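Citryl-spermidine/3,4-dihydroxybenzoyl-citryl-spermidine:spermidine ligase (PDB 3TO3) catalyses the ATP-dependent condensation of spermidine with citryl-spermidine intermediates during biosynthesis of the siderophore petrobactin. Local coordinates at residues B[52-57]-B[81-86]; B[424-429]-B[541-546]; B[506-511]-B[560-565]. All blocks are in the same frame, centred on the assembly; numbering follows the deposited sequence.

How the contacts relate
AsbB illustrates how a large ligase is built from separately packed regions. Contact 1 comes first along the chain and joins strands 52-59 and 81-83 of the six-stranded antiparallel sheet near the N-terminus; its centre is about 36 Å from that of contact 2 and about 28 Å from that of contact 3, and it touches neither. The centres of contacts 2 and 3 are about 12 Å apart and the two touch. Their segments alternate in sequence, so that helices 410-432, 502-528 and 532-547 and the loop after helix 554-560 interlock within the FhuF-like region. V429 packs on both V508 and I560, and E544 probably hydrogen-bonds Y563, so the two contacts form one connected packing in the later part of the chain.

Contact 1 (B[52-57]-B[81-86])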
ATOM      1  N   ILE B  52       4.971  26.347 -31.239  1.00 56.25           N
ATOM      2  CA  ILE B  52       4.601  25.117 -31.888  1.00 52.50           C
ATOM      3  C   ILE B  52       3.217  24.759 -31.357  1.00 51.12           C
ATOM      4  O   ILE B  52       2.988  24.817 -30.149  1.00 49.46           O
ATOM      5  CB  ILE B  52       5.598  23.996 -31.515  1.00 48.02           C
ATOM      6  CG1 ILE B  52       6.941  24.243 -32.195  1.00 50.38           C
ATOM      7  CG2 ILE B  52       5.045  22.620 -31.885  1.00 48.77           C
ATOM      8  CD1 ILE B  52       8.125  23.593 -31.481  1.00 54.78           C
ATOM      9  N   LEU B  53       2.288  24.428 -32.249  1.00 46.80           N
ATOM     10  CA  LEU B  53       1.046  23.772 -31.841  1.00 45.66           C
ATOM     11  C   LEU B  53       1.273  22.260 -31.809  1.00 49.24           C
ATOM     12  O   LEU B  53       1.667  21.671 -32.813  1.00 47.27           O
ATOM     13  CB  LEU B  53      -0.088  24.096 -32.816  1.00 41.43           C
ATOM     14  CG  LEU B  53      -1.415  23.400 -32.514  1.00 43.23           C
ATOM     15  CD1 LEU B  53      -1.830  23.652 -31.061  1.00 42.80           C
ATOM     16  CD2 LEU B  53      -2.468  23.931 -33.477  1.00 45.21           C
ATOM     17  N   PHE B  54       1.047  21.632 -30.663  1.00 44.36           N
ATOM     18  CA  PHE B  54       1.236  20.193 -30.564  1.00 42.09           C
ATOM     19  C   PHE B  54      -0.141  19.538 -30.608  1.00 46.84           C
ATOM     20  O   PHE B  54      -1.036  19.939 -29.869  1.00 49.80           O
ATOM     21  CB  PHE B  54       1.927  19.801 -29.250  1.00 41.43           C
ATOM     22  CG  PHE B  54       3.332  20.307 -29.105  1.00 42.93           C
ATOM     23  CD1 PHE B  54       4.419  19.513 -29.491  1.00 38.21           C
ATOM     24  CD2 PHE B  54       3.586  21.546 -28.532  1.00 35.73           C
ATOM     25  CE1 PHE B  54       5.752  19.960 -29.348  1.00 37.59           C
ATOM     26  CE2 PHE B  54       4.917  21.993 -28.371  1.00 43.05           C
ATOM     27  CZ  PHE B  54       5.999  21.197 -28.793  1.00 39.15           C
ATOM     28  N   LEU B  55      -0.302  18.541 -31.475  1.00 42.28           N
ATOM     29  CA  LEU B  55      -1.541  17.776 -31.563  1.00 43.54           C
ATOM     30  C   LEU B  55      -1.262  16.344 -31.178  1.00 44.60           C
ATOM     31  O   LEU B  55      -0.623  15.626 -31.928  1.00 54.14           O
ATOM     32  CB  LEU B  55      -2.101  17.829 -32.985  1.00 43.77           C
ATOM     33  CG  LEU B  55      -2.264  19.257 -33.538  1.00 49.82           C
ATOM     34  CD1 LEU B  55      -2.549  19.347 -35.056  1.00 48.89           C
ATOM     35  CD2 LEU B  55      -3.355  19.989 -32.781  1.00 55.30           C
ATOM     36  N   ILE B  56      -1.754  15.924 -30.013  1.00 47.21           N
ATOM     37  CA  ILE B  56      -1.510  14.580 -29.506  1.00 43.99           C
ATOM     38  C   ILE B  56      -2.710  13.680 -29.731  1.00 48.74           C
ATOM     39  O   ILE B  56      -3.829  14.007 -29.333  1.00 55.03           O
ATOM     40  CB  ILE B  56      -1.173  14.595 -27.992  1.00 41.21           C
ATOM     41  CG1 ILE B  56       0.013  15.490 -27.696  1.00 42.57           C
ATOM     42  CG2 ILE B  56      -0.902  13.192 -27.457  1.00 42.23           C
ATOM     43  CD1 ILE B  56       0.037  15.962 -26.232  1.00 39.99           C
ATOM     44  N   GLN B  57      -2.464  12.531 -30.344  1.00 56.10           N
ATOM     45  CA  GLN B  57      -3.518  11.553 -30.652  1.00 54.90           C
ATOM     46  C   GLN B  57      -3.942  10.721 -29.440  1.00 45.29           C
ATOM     47  O   GLN B  57      -3.114  10.337 -28.621  1.00 49.82           O
ATOM     48  CB  GLN B  57      -3.011  10.593 -31.727  1.00 58.79           C
ATOM     49  CG  GLN B  57      -2.776  11.215 -33.082  1.00 72.35           C
ATOM     50  CD  GLN B  57      -4.058  11.755 -33.696  1.00 86.19           C
ATOM     51  OE1 GLN B  57      -5.132  11.151 -33.559  1.00 85.99           O
ATOM     52  NE2 GLN B  57      -3.956  12.910 -34.366  1.00 88.03           N
ATOM     53  N   ILE B  81      11.212  21.031 -23.781  1.00 38.65           N
ATOM     54  CA  ILE B  81       9.913  21.452 -24.238  1.00 38.06           C
ATOM     55  C   ILE B  81       9.274  22.284 -23.146  1.00 42.40           C
ATOM     56  O   ILE B  81       9.209  21.867 -21.989  1.00 40.31           O
ATOM     57  CB  ILE B  81       9.020  20.219 -24.509  1.00 35.98           C
ATOM     58  CG1 ILE B  81       9.679  19.291 -25.524  1.00 34.54           C
ATOM     59  CG2 ILE B  81       7.611  20.623 -24.982  1.00 38.08           C
ATOM     60  CD1 ILE B  81       9.905  19.923 -26.861  1.00 36.23           C
ATOM     61  N   SER B  82       8.798  23.464 -23.510  1.00 36.57           N
ATOM     62  CA  SER B  82       7.979  24.245 -22.594  1.00 41.54           C
ATOM     63  C   SER B  82       6.574  24.239 -23.120  1.00 39.95           C
ATOM     64  O   SER B  82       6.386  24.571 -24.272  1.00 44.74           O
ATOM     65  CB  SER B  82       8.456  25.698 -22.546  1.00 44.89           C
ATOM     66  OG  SER B  82       9.786  25.781 -22.116  1.00 51.26           O
ATOM     67  N   ILE B  83       5.587  23.878 -22.305  1.00 37.55           N
ATOM     68  CA  ILE B  83       4.192  23.965 -22.757  1.00 36.35           C
ATOM     69  C   ILE B  83       3.561  25.245 -22.174  1.00 44.50           C
ATOM     70  O   ILE B  83       3.442  25.373 -20.970  1.00 48.38           O
ATOM     71  CB  ILE B  83       3.343  22.742 -22.326  1.00 38.66           C
ATOM     72  CG1 ILE B  83       3.826  21.430 -22.989  1.00 36.54           C
ATOM     73  CG2 ILE B  83       1.883  22.988 -22.651  1.00 35.60           C
ATOM     74  CD1 ILE B  83       3.762  21.435 -24.514  1.00 33.24           C
ATOM     75  N   ASP B  84       3.189  26.192 -23.032  1.00 39.66           N
ATOM     76  CA  ASP B  84       2.748  27.514 -22.592  1.00 39.59           C
ATOM     77  C   ASP B  84       1.232  27.702 -22.435  1.00 42.56           C
ATOM     78  O   ASP B  84       0.788  28.758 -21.981  1.00 45.01           O
ATOM     79  CB  ASP B  84       3.294  28.588 -23.540  1.00 38.35           C
ATOM     80  CG  ASP B  84       4.822  28.495 -23.711  1.00 54.54           C
ATOM     81  OD1 ASP B  84       5.523  28.350 -22.679  1.00 57.52           O
ATOM     82  OD2 ASP B  84       5.328  28.554 -24.866  1.00 51.32           O
ATOM     83  N   SER B  85       0.435  26.706 -22.804  1.00 34.27           N
ATOM     84  CA  SER B  85      -1.013  26.913 -22.846  1.00 37.96           C
ATOM     85  C   SER B  85      -1.671  25.733 -22.195  1.00 36.57           C
ATOM     86  O   SER B  85      -1.073  24.674 -22.134  1.00 35.53           O
ATOM     87  CB  SER B  85      -1.520  27.052 -24.289  1.00 37.75           C
ATOM     88  OG  SER B  85      -1.746  25.778 -24.890  1.00 45.07           O
ATOM     89  N   LEU B  86      -2.918  25.892 -21.772  1.00 34.95           N
ATOM     90  CA  LEU B  86      -3.665  24.790 -21.185  1.00 37.75           C
ATOM     91  C   LEU B  86      -3.763  23.608 -22.160  1.00 43.48           C
ATOM     92  O   LEU B  86      -3.716  23.771 -23.379  1.00 36.69           O
ATOM     93  CB  LEU B  86      -5.083  25.258 -20.853  1.00 43.00           C
ATOM     94  CG  LEU B  86      -5.257  26.307 -19.744  1.00 46.36           C
ATOM     95  CD1 LEU B  86      -6.758  26.607 -19.559  1.00 47.15           C
ATOM     96  CD2 LEU B  86      -4.652  25.813 -18.445  1.00 38.42           C
TER
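F54 and I83 are the closest backbone approach of 52-57 and 81-86, their CA atoms 9.2 Å apart, too far for neighbouring strands. Strand 65-74 accounts for the gap: it pairs antiparallel with both 52-59 and 81-83, and F54 itself shares backbone hydrogen bonds with C70. Side chains therefore make the contact across the intervening strand.

The F54 ring does the reaching. With CG beside its own backbone N and anti to the carbonyl carbon (chi1 -65°), the ring is sent towards the second strand and meets two isoleucines by different branches. The terminal methyl CD1 of I83 lies 4.0 Å from F54 CD2, while the branch methyl CG2 of I81 approaches F54 CZ at 4.2 Å. Both meet the ring obliquely. Over its centre, 3.4 Å above the plane, sits CG2 of I52 from the same strand.

Helix 18-37 lies against this layer, touching F54 through I36 and I81 through Y37, and its E33 accepts a hydrogen bond from the I83 backbone N. All three contact residues are buried, and no hydrogen bond joins the two segments, which implies cohesion by dispersion and the hydrophobic effect.

Contact 2 (B[424-429]-B[541-546]); sequences PVIHLV and EEIENH
H427 and H546 meet in a helix-helix packing of 410-432 against 532-547, within the FhuF-like region of this IucA/IucC-family enzyme. The contact divides into a close polar half and a more loosely packed apolar half.

In the close half the imidazoles meet rim to rim with their planes nearly perpendicular, at 85°, and neither ring lies over the other's face. In both residues CG stands anti to the backbone N, which extends each ring into the space between the helices. H427 ND1 lies in the plane of the H546 ring, at its edge. H427 is held at its other nitrogen too, since NE2 is hydrogen-bonded to D335, a carboxylate that would tend to fix the rotation of the ring, and Y337 meets both imidazoles. Both histidines are buried.

Beside this pair, at the residue before H427 and about one turn before H546, the contact is sparser: the extended end of I426 crosses I543 at about a right angle, with I426 CD1 4.0 Å from I543 CG1. Toward the outer side of helix 532-547, the partly exposed E541 turns instead to a salt bridge with R415, which E542 shares.

The tightest point remains the hydrogen bond of H427 ND1 with H546 NE2, 2.7 Å long and bent to 144°, in which either nitrogen could be the donor.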
ATOM      1  N   PRO B 424      33.563  24.652  -9.263  1.00 51.23           N
ATOM      2  CA  PRO B 424      34.259  23.682  -8.410  1.00 47.19           C
ATOM      3  C   PRO B 424      33.747  22.269  -8.622  1.00 51.41           C
ATOM      4  O   PRO B 424      34.518  21.335  -8.497  1.00 50.56           O
ATOM      5  CB  PRO B 424      33.949  24.152  -6.986  1.00 44.84           C
ATOM      6  CG  PRO B 424      33.531  25.586  -7.145  1.00 57.38           C
ATOM      7  CD  PRO B 424      32.807  25.629  -8.460  1.00 52.05           C
ATOM      8  N   VAL B 425      32.466  22.110  -8.927  1.00 42.51           N
ATOM      9  CA  VAL B 425      31.969  20.795  -9.261  1.00 40.16           C
ATOM     10  C   VAL B 425      32.678  20.267 -10.504  1.00 47.21           C
ATOM     11  O   VAL B 425      33.106  19.116 -10.528  1.00 54.11           O
ATOM     12  CB  VAL B 425      30.444  20.792  -9.522  1.00 47.36           C
ATOM     13  CG1 VAL B 425      29.999  19.401  -9.889  1.00 43.34           C
ATOM     14  CG2 VAL B 425      29.665  21.304  -8.299  1.00 43.47           C
ATOM     15  N   ILE B 426      32.813  21.108 -11.531  1.00 43.21           N
ATOM     16  CA  ILE B 426      33.446  20.687 -12.789  1.00 42.51           C
ATOM     17  C   ILE B 426      34.938  20.448 -12.557  1.00 44.46           C
ATOM     18  O   ILE B 426      35.531  19.495 -13.088  1.00 45.37           O
ATOM     19  CB  ILE B 426      33.213  21.736 -13.923  1.00 40.48           C
ATOM     20  CG1 ILE B 426      31.722  21.828 -14.230  1.00 48.25           C
ATOM     21  CG2 ILE B 426      33.956  21.370 -15.186  1.00 31.65           C
ATOM     22  CD1 ILE B 426      31.345  22.912 -15.232  1.00 54.96           C
ATOM     23  N   HIS B 427      35.540  21.317 -11.740  1.00 38.41           N
ATOM     24  CA  HIS B 427      36.918  21.119 -11.341  1.00 42.46           C
ATOM     25  C   HIS B 427      37.169  19.740 -10.710  1.00 47.34           C
ATOM     26  O   HIS B 427      38.145  19.081 -11.047  1.00 48.98           O
ATOM     27  CB  HIS B 427      37.366  22.212 -10.389  1.00 44.24           C
ATOM     28  CG  HIS B 427      38.820  22.157 -10.073  1.00 40.28           C
ATOM     29  ND1 HIS B 427      39.773  22.774 -10.856  1.00 52.40           N
ATOM     30  CD2 HIS B 427      39.490  21.549  -9.065  1.00 39.90           C
ATOM     31  CE1 HIS B 427      40.975  22.549 -10.342  1.00 48.03           C
ATOM     32  NE2 HIS B 427      40.830  21.817  -9.252  1.00 43.66           N
ATOM     33  N   LEU B 428      36.297  19.333  -9.781  0.71 44.32           N
ATOM     34  CA  LEU B 428      36.340  18.013  -9.157  0.71 36.79           C
ATOM     35  C   LEU B 428      36.333  16.908 -10.207  0.71 44.69           C
ATOM     36  O   LEU B 428      37.078  15.933 -10.105  0.71 50.90           O
ATOM     37  CB  LEU B 428      35.124  17.823  -8.243  0.71 36.17           C
ATOM     38  CG  LEU B 428      35.291  18.312  -6.813  0.71 39.65           C
ATOM     39  CD1 LEU B 428      34.007  18.187  -6.024  0.71 39.32           C
ATOM     40  CD2 LEU B 428      36.416  17.511  -6.146  0.71 36.54           C
ATOM     41  N   VAL B 429      35.470  17.048 -11.209  1.00 41.51           N
ATOM     42  CA  VAL B 429      35.389  16.065 -12.277  1.00 44.46           C
ATOM     43  C   VAL B 429      36.700  15.980 -13.058  1.00 44.47           C
ATOM     44  O   VAL B 429      37.254  14.895 -13.246  1.00 41.80           O
ATOM     45  CB  VAL B 429      34.233  16.379 -13.255  1.00 49.72           C
ATOM     46  CG1 VAL B 429      34.438  15.658 -14.590  1.00 43.20           C
ATOM     47  CG2 VAL B 429      32.898  16.011 -12.618  1.00 52.13           C
ATOM     48  N   GLU B 541      32.267  31.011 -21.131  1.00 55.19           N
ATOM     49  CA  GLU B 541      33.355  31.910 -20.779  1.00 48.24           C
ATOM     50  C   GLU B 541      33.977  31.550 -19.426  1.00 46.49           C
ATOM     51  O   GLU B 541      35.218  31.495 -19.281  1.00 46.37           O
ATOM     52  CB  GLU B 541      32.882  33.363 -20.736  1.00 52.19           C
ATOM     53  CG  GLU B 541      32.638  34.010 -22.073  1.00 60.67           C
ATOM     54  CD  GLU B 541      31.918  35.361 -21.956  1.00 67.64           C
ATOM     55  OE1 GLU B 541      32.143  36.089 -20.975  1.00 68.43           O
ATOM     56  OE2 GLU B 541      31.119  35.697 -22.848  1.00 77.41           O
ATOM     57  N   GLU B 542      33.118  31.325 -18.434  1.00 36.41           N
ATOM     58  CA  GLU B 542      33.591  31.014 -17.096  1.00 41.77           C
ATOM     59  C   GLU B 542      34.350  29.691 -16.987  1.00 48.78           C
ATOM     60  O   GLU B 542      35.347  29.603 -16.265  1.00 58.12           O
ATOM     61  CB  GLU B 542      32.452  31.067 -16.090  1.00 39.67           C
ATOM     62  CG  GLU B 542      31.892  32.436 -16.012  1.00 49.63           C
ATOM     63  CD  GLU B 542      32.916  33.456 -15.575  1.00 55.31           C
ATOM     64  OE1 GLU B 542      33.996  33.053 -15.078  1.00 55.02           O
ATOM     65  OE2 GLU B 542      32.628  34.665 -15.728  1.00 59.27           O
ATOM     66  N   ILE B 543      33.876  28.674 -17.694  1.00 47.00           N
ATOM     67  CA  ILE B 543      34.564  27.400 -17.728  1.00 44.49           C
ATOM     68  C   ILE B 543      35.925  27.664 -18.358  1.00 42.57           C
ATOM     69  O   ILE B 543      36.950  27.290 -17.804  1.00 49.74           O
ATOM     70  CB  ILE B 543      33.762  26.331 -18.532  1.00 47.74           C
ATOM     71  CG1 ILE B 543      32.555  25.830 -17.735  1.00 50.46           C
ATOM     72  CG2 ILE B 543      34.649  25.150 -18.922  1.00 41.21           C
ATOM     73  CD1 ILE B 543      31.446  25.110 -18.650  1.00 39.05           C
ATOM     74  N   GLU B 544      35.936  28.335 -19.507  1.00 50.71           N
ATOM     75  CA  GLU B 544      37.190  28.641 -20.192  1.00 49.80           C
ATOM     76  C   GLU B 544      38.147  29.445 -19.313  1.00 52.38           C
ATOM     77  O   GLU B 544      39.338  29.161 -19.283  1.00 54.49           O
ATOM     78  CB  GLU B 544      36.954  29.387 -21.509  1.00 44.98           C
ATOM     79  CG  GLU B 544      36.453  28.511 -22.653  1.00 54.57           C
ATOM     80  CD  GLU B 544      37.424  27.409 -23.069  1.00 62.52           C
ATOM     81  OE1 GLU B 544      38.641  27.681 -23.205  1.00 67.41           O
ATOM     82  OE2 GLU B 544      36.956  26.264 -23.277  1.00 64.10           O
ATOM     83  N   ASN B 545      37.608  30.444 -18.621  0.59 51.78           N
ATOM     84  CA  ASN B 545      38.409  31.290 -17.745  0.59 53.73           C
ATOM     85  C   ASN B 545      39.125  30.462 -16.657  0.59 55.24           C
ATOM     86  O   ASN B 545      40.308  30.706 -16.355  0.59 53.67           O
ATOM     87  CB  ASN B 545      37.548  32.419 -17.131  0.59 55.02           C
ATOM     88  CG  ASN B 545      37.417  33.655 -18.051  0.59 65.20           C
ATOM     89  OD1 ASN B 545      36.499  34.468 -17.893  0.59 64.44           O
ATOM     90  ND2 ASN B 545      38.342  33.796 -19.000  0.59 68.26           N
ATOM     91  N   HIS B 546      38.411  29.482 -16.089  1.00 48.18           N
ATOM     92  CA  HIS B 546      38.959  28.602 -15.053  1.00 48.44           C
ATOM     93  C   HIS B 546      40.080  27.740 -15.614  1.00 51.54           C
ATOM     94  O   HIS B 546      41.205  27.768 -15.118  1.00 53.53           O
ATOM     95  CB  HIS B 546      37.900  27.672 -14.460  1.00 42.40           C
ATOM     96  CG  HIS B 546      38.457  26.710 -13.455  1.00 52.09           C
ATOM     97  ND1 HIS B 546      38.823  27.092 -12.179  1.00 56.89           N
ATOM     98  CD2 HIS B 546      38.727  25.384 -13.541  1.00 48.17           C
ATOM     99  CE1 HIS B 546      39.289  26.045 -11.522  1.00 57.90           C
ATOM    100  NE2 HIS B 546      39.247  24.998 -12.327  1.00 53.98           N
TER

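Contact 3 (B[506-511]-B[560-565]); sequences EMVLDA and IQLYTP
L562 packs against V508 and L509 where the chain leaves helix 554-560 and passes helix 502-528. At Q561 the backbone abandons helical angles with a positive phi of 58°, and a type I beta turn runs from Q561 to T564, closed by T564 N donating to Q561 O at 3.3 Å. The carbonyl of Q561 also takes a hydrogen bond from Q505 of the facing helix.

L562 follows and carries most of the contact. Its CG lies beside the backbone N (chi1 -62°), which brings the branched end towards the helix, and its CD2 methyl meets V508 CG1 at 3.9 Å, the two side chains crossing at about a right angle. L509 comes against the backbone instead: its CD2 is 3.7 Å from the L562 carbonyl O, which accepts a hydrogen bond from N590. Methyl-to-methyl contact of L509 with L562 is looser, 4.4 Å between their CD2 atoms.

Y563 has its CB directed away from helix 502-528. The chain then returns with T564, whose CG2 methyl stands 4.4 Å from the other L509 branch, CD1.

What results is a helix-to-strand connection, with a beta turn laying one buried leucine on a neighbouring helix just before strand 566-570.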
ATOM      1  N   GLU B 506      28.492  12.869 -18.786  1.00 53.40           N
ATOM      2  CA  GLU B 506      27.062  12.856 -18.528  1.00 50.55           C
ATOM      3  C   GLU B 506      26.667  13.458 -17.173  1.00 47.97           C
ATOM      4  O   GLU B 506      25.649  14.134 -17.085  1.00 45.99           O
ATOM      5  CB  GLU B 506      26.485  11.470 -18.732  1.00 50.64           C
ATOM      6  CG  GLU B 506      26.598  11.002 -20.177  1.00 54.66           C
ATOM      7  CD  GLU B 506      26.573   9.472 -20.297  1.00 64.30           C
ATOM      8  OE1 GLU B 506      26.535   8.773 -19.247  1.00 65.83           O
ATOM      9  OE2 GLU B 506      26.594   8.973 -21.442  1.00 64.39           O
HETATM   10  N   MSE B 507      27.465  13.258 -16.126  1.00 47.03           N
HETATM   11  CA  MSE B 507      27.117  13.842 -14.832  1.00 43.53           C
HETATM   12  C   MSE B 507      27.139  15.374 -14.881  1.00 54.33           C
HETATM   13  O   MSE B 507      26.346  16.054 -14.213  1.00 63.79           O
HETATM   14  CB  MSE B 507      28.023  13.342 -13.710  1.00 62.14           C
HETATM   15  CG  MSE B 507      27.514  13.698 -12.301  1.00 72.39           C
HETATM   16 SE   MSE B 507      25.961  12.610 -11.760  0.73 71.30          SE
HETATM   17  CE  MSE B 507      26.941  11.019 -11.136  1.00 49.32           C
ATOM     18  N   VAL B 508      28.051  15.927 -15.668  1.00 43.91           N
ATOM     19  CA  VAL B 508      28.066  17.363 -15.837  1.00 37.69           C
ATOM     20  C   VAL B 508      26.882  17.914 -16.705  1.00 53.10           C
ATOM     21  O   VAL B 508      26.144  18.825 -16.285  1.00 45.39           O
ATOM     22  CB  VAL B 508      29.434  17.853 -16.346  1.00 43.88           C
ATOM     23  CG1 VAL B 508      29.360  19.327 -16.709  1.00 38.08           C
ATOM     24  CG2 VAL B 508      30.543  17.598 -15.264  1.00 31.63           C
ATOM     25  N   LEU B 509      26.714  17.361 -17.904  1.00 39.88           N
ATOM     26  CA  LEU B 509      25.729  17.866 -18.841  1.00 46.51           C
ATOM     27  C   LEU B 509      24.329  17.599 -18.309  1.00 53.00           C
ATOM     28  O   LEU B 509      23.494  18.504 -18.274  1.00 54.53           O
ATOM     29  CB  LEU B 509      25.892  17.247 -20.242  1.00 35.27           C
ATOM     30  CG  LEU B 509      27.224  17.595 -20.902  1.00 38.98           C
ATOM     31  CD1 LEU B 509      27.231  17.048 -22.340  1.00 40.00           C
ATOM     32  CD2 LEU B 509      27.506  19.105 -20.864  1.00 40.51           C
ATOM     33  N   ASP B 510      24.100  16.353 -17.906  1.00 50.67           N
ATOM     34  CA  ASP B 510      22.792  15.857 -17.498  1.00 52.41           C
ATOM     35  C   ASP B 510      22.396  16.256 -16.080  1.00 42.85           C
ATOM     36  O   ASP B 510      21.311  16.741 -15.842  1.00 55.50           O
ATOM     37  CB  ASP B 510      22.796  14.328 -17.609  1.00 66.41           C
ATOM     38  CG  ASP B 510      21.451  13.755 -17.991  1.00 75.12           C
ATOM     39  OD1 ASP B 510      20.736  14.392 -18.774  1.00 83.84           O
ATOM     40  OD2 ASP B 510      21.116  12.643 -17.531  1.00 82.39           O
ATOM     41  N   ALA B 511      23.268  16.061 -15.119  1.00 40.52           N
ATOM     42  CA  ALA B 511      22.844  16.312 -13.760  1.00 41.60           C
ATOM     43  C   ALA B 511      23.010  17.798 -13.394  1.00 52.06           C
ATOM     44  O   ALA B 511      22.040  18.479 -13.043  1.00 55.17           O
ATOM     45  CB  ALA B 511      23.534  15.399 -12.789  1.00 39.32           C
ATOM     46  N   ILE B 560      36.915  14.963 -21.932  1.00 62.11           N
ATOM     47  CA  ILE B 560      35.609  14.932 -21.295  1.00 49.94           C
ATOM     48  C   ILE B 560      34.493  15.433 -22.253  1.00 61.44           C
ATOM     49  O   ILE B 560      33.331  15.050 -22.120  1.00 57.05           O
ATOM     50  CB  ILE B 560      35.679  15.785 -20.000  1.00 65.80           C
ATOM     51  CG1 ILE B 560      36.375  15.002 -18.909  1.00 71.51           C
ATOM     52  CG2 ILE B 560      34.316  16.255 -19.500  1.00 62.56           C
ATOM     53  CD1 ILE B 560      36.175  15.631 -17.575  1.00 85.04           C
ATOM     54  N   GLN B 561      34.850  16.276 -23.222  1.00 55.98           N
ATOM     55  CA  GLN B 561      33.913  16.714 -24.252  1.00 55.17           C
ATOM     56  C   GLN B 561      32.632  17.413 -23.741  1.00 53.92           C
ATOM     57  O   GLN B 561      31.528  17.018 -24.089  1.00 52.98           O
ATOM     58  CB  GLN B 561      33.514  15.511 -25.099  1.00 62.91           C
ATOM     59  CG  GLN B 561      34.649  14.861 -25.832  1.00 76.75           C
ATOM     60  CD  GLN B 561      34.438  14.901 -27.331  1.00 85.14           C
ATOM     61  OE1 GLN B 561      34.073  13.893 -27.949  1.00 86.05           O
ATOM     62  NE2 GLN B 561      34.650  16.075 -27.926  1.00 84.36           N
ATOM     63  N   LEU B 562      32.777  18.446 -22.925  1.00 51.93           N
ATOM     64  CA  LEU B 562      31.628  19.180 -22.445  1.00 50.19           C
ATOM     65  C   LEU B 562      30.990  20.014 -23.541  1.00 54.05           C
ATOM     66  O   LEU B 562      29.867  20.507 -23.377  1.00 52.94           O
ATOM     67  CB  LEU B 562      32.050  20.105 -21.316  1.00 54.70           C
ATOM     68  CG  LEU B 562      32.608  19.373 -20.115  1.00 63.11           C
ATOM     69  CD1 LEU B 562      32.798  20.379 -19.012  1.00 71.33           C
ATOM     70  CD2 LEU B 562      31.633  18.297 -19.702  1.00 55.11           C
ATOM     71  N   TYR B 563      31.744  20.242 -24.615  1.00 47.16           N
ATOM     72  CA  TYR B 563      31.279  21.036 -25.764  1.00 46.34           C
ATOM     73  C   TYR B 563      30.723  20.167 -26.887  1.00 50.89           C
ATOM     74  O   TYR B 563      30.512  20.662 -28.009  1.00 50.28           O
ATOM     75  CB  TYR B 563      32.374  21.965 -26.302  1.00 47.33           C
ATOM     76  CG  TYR B 563      32.939  22.901 -25.257  1.00 52.93           C
ATOM     77  CD1 TYR B 563      32.186  23.272 -24.156  1.00 49.06           C
ATOM     78  CD2 TYR B 563      34.220  23.420 -25.381  1.00 51.34           C
ATOM     79  CE1 TYR B 563      32.688  24.130 -23.194  1.00 50.92           C
ATOM     80  CE2 TYR B 563      34.734  24.284 -24.435  1.00 49.45           C
ATOM     81  CZ  TYR B 563      33.964  24.640 -23.344  1.00 55.84           C
ATOM     82  OH  TYR B 563      34.477  25.495 -22.394  1.00 60.02           O
ATOM     83  N   THR B 564      30.590  18.862 -26.651  1.00 46.70           N
ATOM     84  CA  THR B 564      30.051  18.002 -27.718  1.00 53.10           C
ATOM     85  C   THR B 564      28.679  18.525 -28.169  1.00 51.43           C
ATOM     86  O   THR B 564      27.898  19.077 -27.362  1.00 46.09           O
ATOM     87  CB  THR B 564      29.934  16.522 -27.300  1.00 57.92           C
ATOM     88  OG1 THR B 564      29.743  15.705 -28.462  1.00 68.50           O
ATOM     89  CG2 THR B 564      28.758  16.331 -26.357  1.00 54.36           C
ATOM     90  N   PRO B 565      28.398  18.393 -29.467  1.00 48.26           N
ATOM     91  CA  PRO B 565      27.172  18.911 -30.090  1.00 45.57           C
ATOM     92  C   PRO B 565      25.920  18.278 -29.502  1.00 54.44           C
ATOM     93  O   PRO B 565      24.955  18.982 -29.213  1.00 50.74           O
ATOM     94  CB  PRO B 565      27.319  18.500 -31.555  1.00 47.29           C
ATOM     95  CG  PRO B 565      28.826  18.404 -31.764  1.00 47.25           C
ATOM     96  CD  PRO B 565      29.356  17.869 -30.453  1.00 47.35           C
TER